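PDB 4XLZ: uncharacterized protein from Pyrococcus furiosus, which probably removes an acetyl group from N,N'-diacetylchitobiose as a metal-dependent deacetylase of carbohydrate esterase family 14, here holding cadmium. Local coordinates for residues I37-M48 with I187-P195; K53-Y64 with E92-R102. All coordinates share one frame; numbering follows the deposited sequence. Where two conformers were deposited one is given.

Contact 1 (I37-M48 with I187-P195); sequences IEPHPDDCAIGM and IALYYTHKP. With CD (cadmium ion), chain G; CD (cadmium ion), chain J.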
loop_
_atom_site.group_PDB
_atom_site.type_symbol
_atom_site.label_atom_id
_atom_site.label_comp_id
_atom_site.label_asym_id
_atom_site.label_seq_id
_atom_site.Cartn_x
_atom_site.Cartn_y
_atom_site.Cartn_z
ATOM N N ILE A 37 22.696 -4.766 -13.079
ATOM C CA ILE A 37 21.413 -4.128 -12.733
ATOM C C ILE A 37 21.652 -2.663 -12.401
ATOM O O ILE A 37 22.536 -2.323 -11.512
ATOM C CB ILE A 37 20.864 -4.839 -11.491
ATOM C CG1 ILE A 37 20.626 -6.343 -11.928
ATOM C CG2 ILE A 37 19.445 -4.221 -11.213
ATOM C CD1 ILE A 37 19.936 -7.171 -10.750
ATOM N N GLU A 38 20.966 -1.788 -13.074
ATOM C CA GLU A 38 21.104 -0.312 -12.898
ATOM C C GLU A 38 19.791 0.269 -12.514
ATOM O O GLU A 38 18.750 -0.016 -13.093
ATOM C CB GLU A 38 21.647 0.442 -14.151
ATOM C CG GLU A 38 20.861 0.044 -15.444
ATOM C CD GLU A 38 21.422 0.736 -16.694
ATOM O OE1 GLU A 38 22.434 1.427 -16.583
ATOM O OE2 GLU A 38 20.739 0.704 -17.777
ATOM N N PRO A 39 19.826 1.238 -11.629
ATOM C CA PRO A 39 18.558 1.929 -11.260
ATOM C C PRO A 39 17.979 2.769 -12.370
ATOM O O PRO A 39 16.756 2.736 -12.605
ATOM C CB PRO A 39 18.982 2.842 -10.038
ATOM C CG PRO A 39 20.167 2.142 -9.400
ATOM C CD PRO A 39 20.952 1.448 -10.654
ATOM N N HIS A 40 18.906 3.516 -13.096
ATOM C CA HIS A 40 18.479 4.404 -14.189
ATOM C C HIS A 40 19.400 4.128 -15.384
ATOM O O HIS A 40 20.456 3.549 -15.221
ATOM C CB HIS A 40 18.763 5.889 -13.735
ATOM C CG HIS A 40 18.083 6.204 -12.452
ATOM N ND1 HIS A 40 18.843 6.549 -11.331
ATOM C CD2 HIS A 40 16.772 6.341 -12.135
ATOM C CE1 HIS A 40 17.983 6.835 -10.345
ATOM N NE2 HIS A 40 16.726 6.720 -10.803
ATOM N N PRO A 41 18.902 4.564 -16.572
ATOM C CA PRO A 41 19.775 4.439 -17.772
ATOM C C PRO A 41 21.056 5.383 -17.498
ATOM O O PRO A 41 20.939 6.536 -17.100
ATOM C CB PRO A 41 18.929 5.130 -18.873
ATOM C CG PRO A 41 17.488 4.973 -18.381
ATOM C CD PRO A 41 17.640 5.232 -16.869
ATOM N N ASP A 42 22.154 4.729 -17.575
ATOM C CA ASP A 42 23.507 5.275 -17.411
ATOM C C ASP A 42 24.214 4.822 -16.191
ATOM O O ASP A 42 25.415 4.934 -16.112
ATOM C CB ASP A 42 23.668 6.789 -17.592
ATOM C CG ASP A 42 23.184 7.660 -16.392
ATOM O OD1 ASP A 42 23.112 7.170 -15.237
ATOM O OD2 ASP A 42 22.926 8.911 -16.580
ATOM N N ASP A 43 23.484 4.151 -15.249
ATOM C CA ASP A 43 24.279 3.789 -14.086
ATOM C C ASP A 43 25.285 2.637 -14.251
ATOM O O ASP A 43 26.316 2.603 -13.578
ATOM C CB ASP A 43 23.314 3.329 -12.865
ATOM C CG ASP A 43 22.645 4.477 -12.220
ATOM O OD1 ASP A 43 23.415 5.444 -11.766
ATOM O OD2 ASP A 43 21.402 4.605 -12.176
ATOM N N CYS A 44 25.016 1.677 -15.131
ATOM C CA CYS A 44 26.037 0.634 -15.421
ATOM C C CYS A 44 27.304 1.318 -16.036
ATOM O O CYS A 44 28.391 0.934 -15.600
ATOM C CB CYS A 44 25.465 -0.389 -16.430
ATOM S SG CYS A 44 24.298 -1.496 -15.590
ATOM N N ALA A 45 27.046 2.235 -16.981
ATOM C CA ALA A 45 28.239 2.870 -17.593
ATOM C C ALA A 45 28.983 3.670 -16.545
ATOM O O ALA A 45 30.239 3.621 -16.514
ATOM C CB ALA A 45 27.818 3.830 -18.702
ATOM N N ILE A 46 28.259 4.416 -15.703
ATOM C CA ILE A 46 28.984 5.243 -14.660
ATOM C C ILE A 46 29.638 4.403 -13.643
ATOM O O ILE A 46 30.827 4.613 -13.272
ATOM C CB ILE A 46 28.049 6.292 -14.077
ATOM C CG1 ILE A 46 27.498 7.271 -15.105
ATOM C CG2 ILE A 46 28.678 6.986 -12.794
ATOM C CD1 ILE A 46 26.291 8.095 -14.620
ATOM N N GLY A 47 28.892 3.424 -13.084
ATOM C CA GLY A 47 29.487 2.655 -11.987
ATOM C C GLY A 47 30.567 1.678 -12.405
ATOM O O GLY A 47 31.498 1.387 -11.637
HETATM N N MSE A 48 30.448 1.097 -13.629
HETATM C CA MSE A 48 31.308 -0.030 -13.952
HETATM C C MSE A 48 31.552 -0.206 -15.435
HETATM O O MSE A 48 31.799 -1.281 -15.873
HETATM C CB MSE A 48 30.832 -1.402 -13.313
HETATM C CG MSE A 48 29.382 -1.778 -13.711
HETATM SE SE MSE A 48 28.924 -3.525 -13.068
HETATM C CE MSE A 48 30.281 -4.583 -13.971
ATOM N N ILE A 187 27.695 -12.351 -6.458
ATOM C CA ILE A 187 27.164 -10.925 -6.558
ATOM C C ILE A 187 28.430 -10.009 -6.418
ATOM O O ILE A 187 29.346 -10.285 -5.582
ATOM C CB ILE A 187 26.282 -10.668 -5.366
ATOM C CG1 ILE A 187 25.016 -11.452 -5.626
ATOM C CG2 ILE A 187 25.916 -9.134 -5.296
ATOM C CD1 ILE A 187 24.155 -11.432 -4.259
ATOM N N ALA A 188 28.364 -8.920 -7.185
ATOM C CA ALA A 188 29.378 -7.881 -6.902
ATOM C C ALA A 188 28.669 -6.549 -6.823
ATOM O O ALA A 188 27.912 -6.209 -7.720
ATOM C CB ALA A 188 30.448 -7.890 -8.105
ATOM N N LEU A 189 28.974 -5.781 -5.758
ATOM C CA LEU A 189 28.258 -4.487 -5.529
ATOM C C LEU A 189 29.191 -3.377 -6.027
ATOM O O LEU A 189 30.340 -3.260 -5.562
ATOM C CB LEU A 189 27.967 -4.289 -4.045
ATOM C CG LEU A 189 27.069 -5.477 -3.554
ATOM C CD1 LEU A 189 26.905 -5.138 -2.054
ATOM C CD2 LEU A 189 25.724 -5.520 -4.273
ATOM N N TYR A 190 28.653 -2.553 -6.916
ATOM C CA TYR A 190 29.414 -1.337 -7.342
ATOM C C TYR A 190 28.833 -0.117 -6.646
ATOM O O TYR A 190 27.948 -0.228 -5.820
ATOM C CB TYR A 190 29.426 -1.205 -8.869
ATOM C CG TYR A 190 28.056 -1.018 -9.606
ATOM C CD1 TYR A 190 27.230 -2.150 -9.987
ATOM C CD2 TYR A 190 27.567 0.265 -9.847
ATOM C CE1 TYR A 190 26.052 -1.885 -10.632
ATOM C CE2 TYR A 190 26.342 0.465 -10.517
ATOM C CZ TYR A 190 25.579 -0.631 -10.853
ATOM O OH TYR A 190 24.401 -0.345 -11.528
ATOM N N TYR A 191 29.351 1.083 -6.951
ATOM C CA TYR A 191 28.961 2.272 -6.213
ATOM C C TYR A 191 29.185 2.044 -4.697
ATOM O O TYR A 191 28.233 2.242 -3.873
ATOM C CB TYR A 191 27.522 2.735 -6.501
ATOM C CG TYR A 191 27.182 3.395 -7.831
ATOM C CD1 TYR A 191 28.116 4.236 -8.487
ATOM C CD2 TYR A 191 25.916 3.206 -8.403
ATOM C CE1 TYR A 191 27.758 4.865 -9.654
ATOM C CE2 TYR A 191 25.522 3.852 -9.612
ATOM C CZ TYR A 191 26.498 4.670 -10.221
ATOM O OH TYR A 191 26.053 5.359 -11.273
ATOM N N THR A 192 30.403 1.567 -4.347
ATOM C CA THR A 192 30.653 1.118 -2.956
ATOM C C THR A 192 31.740 1.909 -2.286
ATOM O O THR A 192 32.767 2.260 -2.954
ATOM C CB THR A 192 30.942 -0.369 -2.964
ATOM O OG1 THR A 192 31.048 -0.813 -1.592
ATOM C CG2 THR A 192 32.255 -0.785 -3.723
ATOM N N HIS A 193 31.501 2.239 -1.033
ATOM C CA HIS A 193 32.559 2.844 -0.151
ATOM C C HIS A 193 33.507 1.734 0.409
ATOM O O HIS A 193 34.559 2.103 0.993
ATOM C CB HIS A 193 31.842 3.645 0.959
ATOM C CG HIS A 193 32.715 4.204 2.060
ATOM N ND1 HIS A 193 32.525 3.855 3.371
ATOM C CD2 HIS A 193 33.718 5.133 2.062
ATOM C CE1 HIS A 193 33.388 4.501 4.134
ATOM N NE2 HIS A 193 34.135 5.267 3.371
ATOM N N LYS A 194 33.096 0.459 0.328
ATOM C CA LYS A 194 33.909 -0.598 0.966
ATOM C C LYS A 194 34.295 -1.639 -0.074
ATOM O O LYS A 194 33.964 -2.840 0.011
ATOM C CB LYS A 194 33.128 -1.259 2.147
ATOM C CG LYS A 194 32.957 -0.292 3.360
ATOM C CD LYS A 194 34.311 -0.095 4.089
ATOM C CE LYS A 194 34.170 0.849 5.307
ATOM N NZ LYS A 194 35.552 1.004 5.822
ATOM N N PRO A 195 34.994 -1.250 -1.152
ATOM C CA PRO A 195 35.314 -2.267 -2.128
ATOM C C PRO A 195 36.376 -3.216 -1.562
ATOM O O PRO A 195 37.220 -2.793 -0.739
ATOM C CB PRO A 195 35.956 -1.418 -3.291
ATOM C CG PRO A 195 36.598 -0.235 -2.526
ATOM C CD PRO A 195 35.607 0.124 -1.382
HETATM CD CD CD G . 21.155 6.661 -11.134
HETATM CD CD CD J . 35.579 6.725 4.256
HETATM O O HOH W 1 20.727 9.071 -10.303
HETATM O O HOH W 2 34.727 5.266 5.707
HETATM O O HOH W 3 37.013 6.764 6.024
HETATM O O HOH W 4 36.790 7.187 2.211
#

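Contact 2 (K53-Y64 with E92-R102); sequences KKLSDEGVEVIY and EEESAKLLGVR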
loop_
_atom_site.group_PDB
_atom_site.type_symbol
_atom_site.label_atom_id
_atom_site.label_comp_id
_atom_site.label_asym_id
_atom_site.label_seq_id
_atom_site.Cartn_x
_atom_site.Cartn_y
_atom_site.Cartn_z
ATOM N N LYS A 53 33.289 -3.294 -20.309
ATOM C CA LYS A 53 34.070 -3.489 -21.599
ATOM C C LYS A 53 35.127 -4.565 -21.442
ATOM O O LYS A 53 35.231 -5.399 -22.345
ATOM C CB LYS A 53 34.676 -2.153 -21.930
ATOM C CG LYS A 53 35.617 -2.266 -23.313
ATOM C CD LYS A 53 34.711 -2.475 -24.513
ATOM C CE LYS A 53 35.425 -2.586 -26.001
ATOM N NZ LYS A 53 34.056 -2.612 -26.847
ATOM N N LYS A 54 35.819 -4.713 -20.296
ATOM C CA LYS A 54 36.768 -5.811 -20.098
ATOM C C LYS A 54 36.105 -7.101 -20.198
ATOM O O LYS A 54 36.550 -8.110 -20.797
ATOM C CB LYS A 54 37.483 -5.709 -18.771
ATOM C CG LYS A 54 38.546 -4.597 -18.753
ATOM C CD LYS A 54 39.386 -4.761 -17.401
ATOM C CE LYS A 54 40.930 -4.298 -17.372
ATOM N NZ LYS A 54 41.253 -3.247 -18.397
ATOM N N LEU A 55 34.939 -7.183 -19.526
ATOM C CA LEU A 55 34.246 -8.464 -19.567
ATOM C C LEU A 55 33.783 -8.799 -20.985
ATOM O O LEU A 55 33.992 -9.961 -21.454
ATOM C CB LEU A 55 32.947 -8.358 -18.618
ATOM C CG LEU A 55 33.244 -8.477 -17.108
ATOM C CD1 LEU A 55 31.968 -7.955 -16.345
ATOM C CD2 LEU A 55 33.682 -9.787 -16.525
ATOM N N SER A 56 33.157 -7.876 -21.714
ATOM C CA SER A 56 32.667 -8.166 -23.074
ATOM C C SER A 56 33.886 -8.623 -23.957
ATOM O O SER A 56 33.726 -9.538 -24.725
ATOM C CB SER A 56 32.136 -6.872 -23.710
ATOM O OG SER A 56 30.913 -6.685 -23.106
ATOM N N ASP A 57 34.960 -7.908 -23.757
ATOM C CA ASP A 57 36.203 -8.193 -24.623
ATOM C C ASP A 57 36.711 -9.535 -24.377
ATOM O O ASP A 57 37.307 -10.114 -25.320
ATOM C CB ASP A 57 37.334 -7.160 -24.325
ATOM C CG ASP A 57 37.149 -5.846 -25.003
ATOM O OD1 ASP A 57 36.292 -5.672 -25.918
ATOM O OD2 ASP A 57 37.884 -4.934 -24.575
ATOM N N GLU A 58 36.569 -10.085 -23.183
ATOM C CA GLU A 58 36.900 -11.509 -22.856
ATOM C C GLU A 58 35.835 -12.498 -23.280
ATOM O O GLU A 58 35.999 -13.679 -23.051
ATOM C CB GLU A 58 37.165 -11.659 -21.361
ATOM C CG GLU A 58 38.423 -10.975 -20.951
ATOM C CD GLU A 58 39.623 -11.514 -21.765
ATOM O OE1 GLU A 58 39.809 -12.758 -21.804
ATOM O OE2 GLU A 58 40.305 -10.687 -22.415
ATOM N N GLY A 59 34.752 -12.052 -23.913
ATOM C CA GLY A 59 33.739 -12.942 -24.427
ATOM C C GLY A 59 32.619 -13.277 -23.429
ATOM O O GLY A 59 31.758 -14.128 -23.724
ATOM N N VAL A 60 32.658 -12.552 -22.300
ATOM C CA VAL A 60 31.484 -12.656 -21.327
ATOM C C VAL A 60 30.278 -11.956 -21.946
ATOM O O VAL A 60 30.383 -10.856 -22.477
ATOM C CB VAL A 60 31.902 -12.019 -20.028
ATOM C CG1 VAL A 60 30.739 -12.262 -18.940
ATOM C CG2 VAL A 60 33.105 -12.693 -19.398
ATOM N N GLU A 61 29.098 -12.587 -21.872
ATOM C CA GLU A 61 27.846 -11.999 -22.287
ATOM C C GLU A 61 27.284 -11.131 -21.124
ATOM O O GLU A 61 27.114 -11.662 -20.046
ATOM C CB GLU A 61 26.791 -13.101 -22.607
ATOM C CG GLU A 61 25.539 -12.567 -23.148
ATOM C CD GLU A 61 24.484 -13.611 -23.494
ATOM O OE1 GLU A 61 24.863 -14.806 -23.407
ATOM O OE2 GLU A 61 23.361 -13.217 -23.840
ATOM N N VAL A 62 27.305 -9.834 -21.386
ATOM C CA VAL A 62 26.839 -8.848 -20.342
ATOM C C VAL A 62 25.509 -8.392 -20.789
ATOM O O VAL A 62 25.217 -7.932 -21.886
ATOM C CB VAL A 62 27.792 -7.614 -20.249
ATOM C CG1 VAL A 62 27.184 -6.675 -19.200
ATOM C CG2 VAL A 62 29.221 -8.021 -19.882
ATOM N N ILE A 63 24.528 -8.590 -19.822
ATOM C CA ILE A 63 23.117 -8.179 -20.028
ATOM C C ILE A 63 22.725 -7.130 -18.961
ATOM O O ILE A 63 23.138 -7.308 -17.836
ATOM C CB ILE A 63 22.212 -9.462 -19.832
ATOM C CG1 ILE A 63 22.609 -10.489 -20.962
ATOM C CG2 ILE A 63 20.721 -9.078 -19.895
ATOM C CD1 ILE A 63 22.028 -11.885 -20.579
ATOM N N TYR A 64 21.993 -6.148 -19.371
ATOM C CA TYR A 64 21.536 -5.102 -18.347
ATOM C C TYR A 64 20.076 -5.425 -17.978
ATOM O O TYR A 64 19.263 -5.877 -18.799
ATOM C CB TYR A 64 21.455 -3.747 -18.966
ATOM C CG TYR A 64 22.810 -3.084 -19.215
ATOM C CD1 TYR A 64 24.027 -3.673 -18.921
ATOM C CD2 TYR A 64 22.725 -1.821 -19.762
ATOM C CE1 TYR A 64 25.274 -2.930 -19.162
ATOM C CE2 TYR A 64 23.930 -1.056 -20.004
ATOM C CZ TYR A 64 25.096 -1.672 -19.706
ATOM O OH TYR A 64 26.298 -0.986 -19.973
ATOM N N GLU A 92 20.876 4.789 -24.030
ATOM C CA GLU A 92 21.453 3.579 -23.480
ATOM C C GLU A 92 21.842 2.517 -24.523
ATOM O O GLU A 92 22.828 1.814 -24.372
ATOM C CB GLU A 92 20.441 2.929 -22.422
ATOM C CG GLU A 92 21.083 1.809 -21.639
ATOM C CD GLU A 92 22.080 2.293 -20.579
ATOM O OE1 GLU A 92 21.811 2.350 -19.365
ATOM O OE2 GLU A 92 23.275 2.529 -20.918
ATOM N N GLU A 93 21.005 2.433 -25.563
ATOM C CA GLU A 93 21.391 1.451 -26.612
ATOM C C GLU A 93 22.749 1.886 -27.231
ATOM O O GLU A 93 23.541 1.008 -27.548
ATOM C CB GLU A 93 20.300 1.450 -27.694
ATOM C CG GLU A 93 19.013 0.633 -27.074
ATOM C CD GLU A 93 17.763 0.816 -27.940
ATOM O OE1 GLU A 93 17.703 1.700 -28.852
ATOM O OE2 GLU A 93 16.822 0.024 -27.710
ATOM N N GLU A 94 22.938 3.175 -27.426
ATOM C CA GLU A 94 24.256 3.635 -28.030
ATOM C C GLU A 94 25.397 3.406 -27.000
ATOM O O GLU A 94 26.471 2.946 -27.324
ATOM C CB GLU A 94 24.113 5.064 -28.403
ATOM C CG GLU A 94 25.510 5.761 -28.814
ATOM C CD GLU A 94 25.322 7.299 -29.255
ATOM O OE1 GLU A 94 24.276 7.562 -29.912
ATOM O OE2 GLU A 94 26.173 8.226 -28.990
ATOM N N SER A 95 25.181 3.739 -25.707
ATOM C CA SER A 95 26.208 3.496 -24.728
ATOM C C SER A 95 26.556 2.043 -24.615
ATOM O O SER A 95 27.693 1.594 -24.534
ATOM C CB SER A 95 25.589 4.017 -23.377
ATOM O OG SER A 95 26.488 3.877 -22.282
ATOM N N ALA A 96 25.521 1.191 -24.522
ATOM C CA ALA A 96 25.719 -0.201 -24.416
ATOM C C ALA A 96 26.463 -0.814 -25.621
ATOM O O ALA A 96 27.340 -1.687 -25.410
ATOM C CB ALA A 96 24.303 -0.872 -24.317
ATOM N N LYS A 97 26.175 -0.305 -26.815
ATOM C CA LYS A 97 26.912 -0.764 -28.046
ATOM C C LYS A 97 28.431 -0.487 -27.867
ATOM O O LYS A 97 29.274 -1.397 -28.124
ATOM C CB LYS A 97 26.352 -0.049 -29.261
ATOM C CG LYS A 97 27.002 -0.607 -30.551
ATOM C CD LYS A 97 26.139 0.011 -31.715
ATOM C CE LYS A 97 26.982 0.458 -32.993
ATOM N NZ LYS A 97 27.770 -0.649 -33.565
ATOM N N LEU A 98 28.774 0.678 -27.325
ATOM C CA LEU A 98 30.221 0.967 -27.075
ATOM C C LEU A 98 30.889 0.057 -26.125
ATOM O O LEU A 98 32.099 -0.237 -26.186
ATOM C CB LEU A 98 30.414 2.388 -26.601
ATOM C CG LEU A 98 29.928 3.534 -27.521
ATOM C CD1 LEU A 98 29.771 4.954 -26.883
ATOM C CD2 LEU A 98 31.041 3.629 -28.649
ATOM N N LEU A 99 30.092 -0.456 -25.132
ATOM C CA LEU A 99 30.645 -1.334 -24.139
ATOM C C LEU A 99 30.507 -2.851 -24.412
ATOM O O LEU A 99 30.935 -3.652 -23.596
ATOM C CB LEU A 99 29.948 -1.003 -22.725
ATOM C CG LEU A 99 30.150 0.460 -22.337
ATOM C CD1 LEU A 99 29.451 0.694 -20.959
ATOM C CD2 LEU A 99 31.666 0.753 -22.159
ATOM N N GLY A 100 29.907 -3.215 -25.575
ATOM C CA GLY A 100 29.835 -4.649 -25.939
ATOM C C GLY A 100 28.612 -5.334 -25.371
ATOM O O GLY A 100 28.533 -6.556 -25.440
ATOM N N VAL A 101 27.671 -4.491 -24.907
ATOM C CA VAL A 101 26.429 -5.135 -24.324
ATOM C C VAL A 101 25.371 -5.239 -25.439
ATOM O O VAL A 101 25.076 -4.216 -26.123
ATOM C CB VAL A 101 25.965 -4.180 -23.145
ATOM C CG1 VAL A 101 24.469 -4.606 -22.600
ATOM C CG2 VAL A 101 26.964 -4.184 -22.087
ATOM N N ARG A 102 24.709 -6.402 -25.503
ATOM C CA ARG A 102 23.773 -6.555 -26.601
ATOM C C ARG A 102 22.342 -6.803 -26.154
ATOM O O ARG A 102 21.486 -7.064 -26.989
ATOM C CB ARG A 102 24.128 -7.848 -27.423
ATOM C CG ARG A 102 25.498 -7.711 -28.176
ATOM C CD ARG A 102 26.027 -9.090 -28.641
ATOM N NE ARG A 102 27.502 -9.010 -28.638
ATOM C CZ ARG A 102 28.243 -8.383 -29.568
ATOM N NH1 ARG A 102 27.684 -7.810 -30.630
ATOM N NH2 ARG A 102 29.564 -8.336 -29.450
HETATM O O HOH W 5 28.669 -8.770 -23.729
HETATM O O HOH W 6 25.079 -8.828 -24.349
HETATM O O HOH W 7 25.832 1.410 -21.251
#

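Contact 1 (I37-M48 with I187-P195)
Tyr190 OH donates to Ile37 O, in strand 37-38, at 2.7 Å and tilted 31° from the carbonyl plane. With CG of Tyr190 placed between its backbone N and carbonyl carbon (chi1 62°), the ring runs beside Gly47 and Asp43 O toward that strand. Selenomethionine Met48 lies crosswise to it, with CG over one face; Met48 SE is 3.8 Å from Tyr190 CD1, an oblique Met-aromatic contact. Gly47 makes room for two rings: its CA is 3.7 Å from Tyr190 CD2 and 3.6 Å from Tyr191 CE1, and a CB would collide with the first. Cut back to alanine, Tyr190 would probably leave Ile37 O without this donor and a gap beside Gly47 and Met48. In this Rossmann-like fold of the GlcNAc-PI de-N-acetylase family, the loop after strand 33-38 supplies His40 and the first residue of the following helix supplies Asp43; His151 is the third protein ligand of the cadmium. Tyr191, one face under Tyr190 CD2, acts from the second shell. Its OH donates to the anti lone pair of Asp43 OD1 at 2.7 Å, carboxylate and ring planes standing 84° apart, while Ile46 CG2 meets the ring edge. The Asp43 carboxylate is bidentate, OD1 2.6 Å and OD2 2.3 Å from the cadmium, and OD2 also accepts from His40 N.

Contact 2 (K53-Y64 with E92-R102)
Apolar packing between Tyr64 and Val101 forms the buried side of this contact. Val101 CG1 sits over one face of the tyrosine ring, 3.9 Å from its centroid and 14° off the normal, a CH-pi contact. The other methyl, Val101 CG2, reaches Tyr64 CE1 at 3.6 Å and also touches Val62 CG1, so the valine fills the angle between two side chains of the strand. Leu99 CD1 approaches the phenol oxygen, and Ala96 CB packs obliquely against the ring.

Direct polar contacts gather where the two helices end. Lys53, with CG opposite its backbone N (chi1 178°) and the chain bent at chi2, brings NZ to Leu98 O at 3.1 Å, above the carbonyl plane; the same ammonium makes a long salt bridge to Asp57 OD1. Ser56 OG lies 3.1 Å from Leu99 O and may give its proton there, although another acceptor is within range. Gly100, with positive phi, is the first residue past the helix to leave helical angles, in a Schellman motif, and a CB there would clash with Ser56 CB.

Waters add further links. One molecule donates to Val60 O and Gly100 O, accepts from Val62 N and also bonds Ser56 OG; a second joins Val62 O to Arg102 N. A third lies in the plane of the Tyr64 ring, 2.8 Å from Tyr64 OH, and donates to Glu92 OE2 and Ser95 OG. That carboxylate oxygen also meets the ring edge, whereas Glu92 OE1 accepts from Asp42 N.

Strand 61-64 and helix 92-99 run nearly antiparallel, their directions 162° apart. They belong to a beta-alpha-beta crossover in which helix 81-99 connects the parallel strands 61-68 and 103-109, as in Rossmann-like folds.

Helix 43-57 serves both contacts, its first turns in contact 1 and its last in contact 2, and their strands 33-38 and 61-68 are neighbours in the parallel sheet. Contact 1 is buried near the centre of the chain and closes a long loop within which contact 2 is nested; its chemistry is that of tyrosine hydroxyls and a metal-bound carboxylate. Contact 2, farther out and partly buried, combines a valine-tyrosine core with a lysine, helix ends and bridging waters. The two meet directly: Cys44 packs on Tyr64, and two carboxylate oxygens, Glu38 OE2 and Glu92 OE1, lie 2.5 Å apart where helix 81-99 comes up to strand 33-38 and the metal-binding loop.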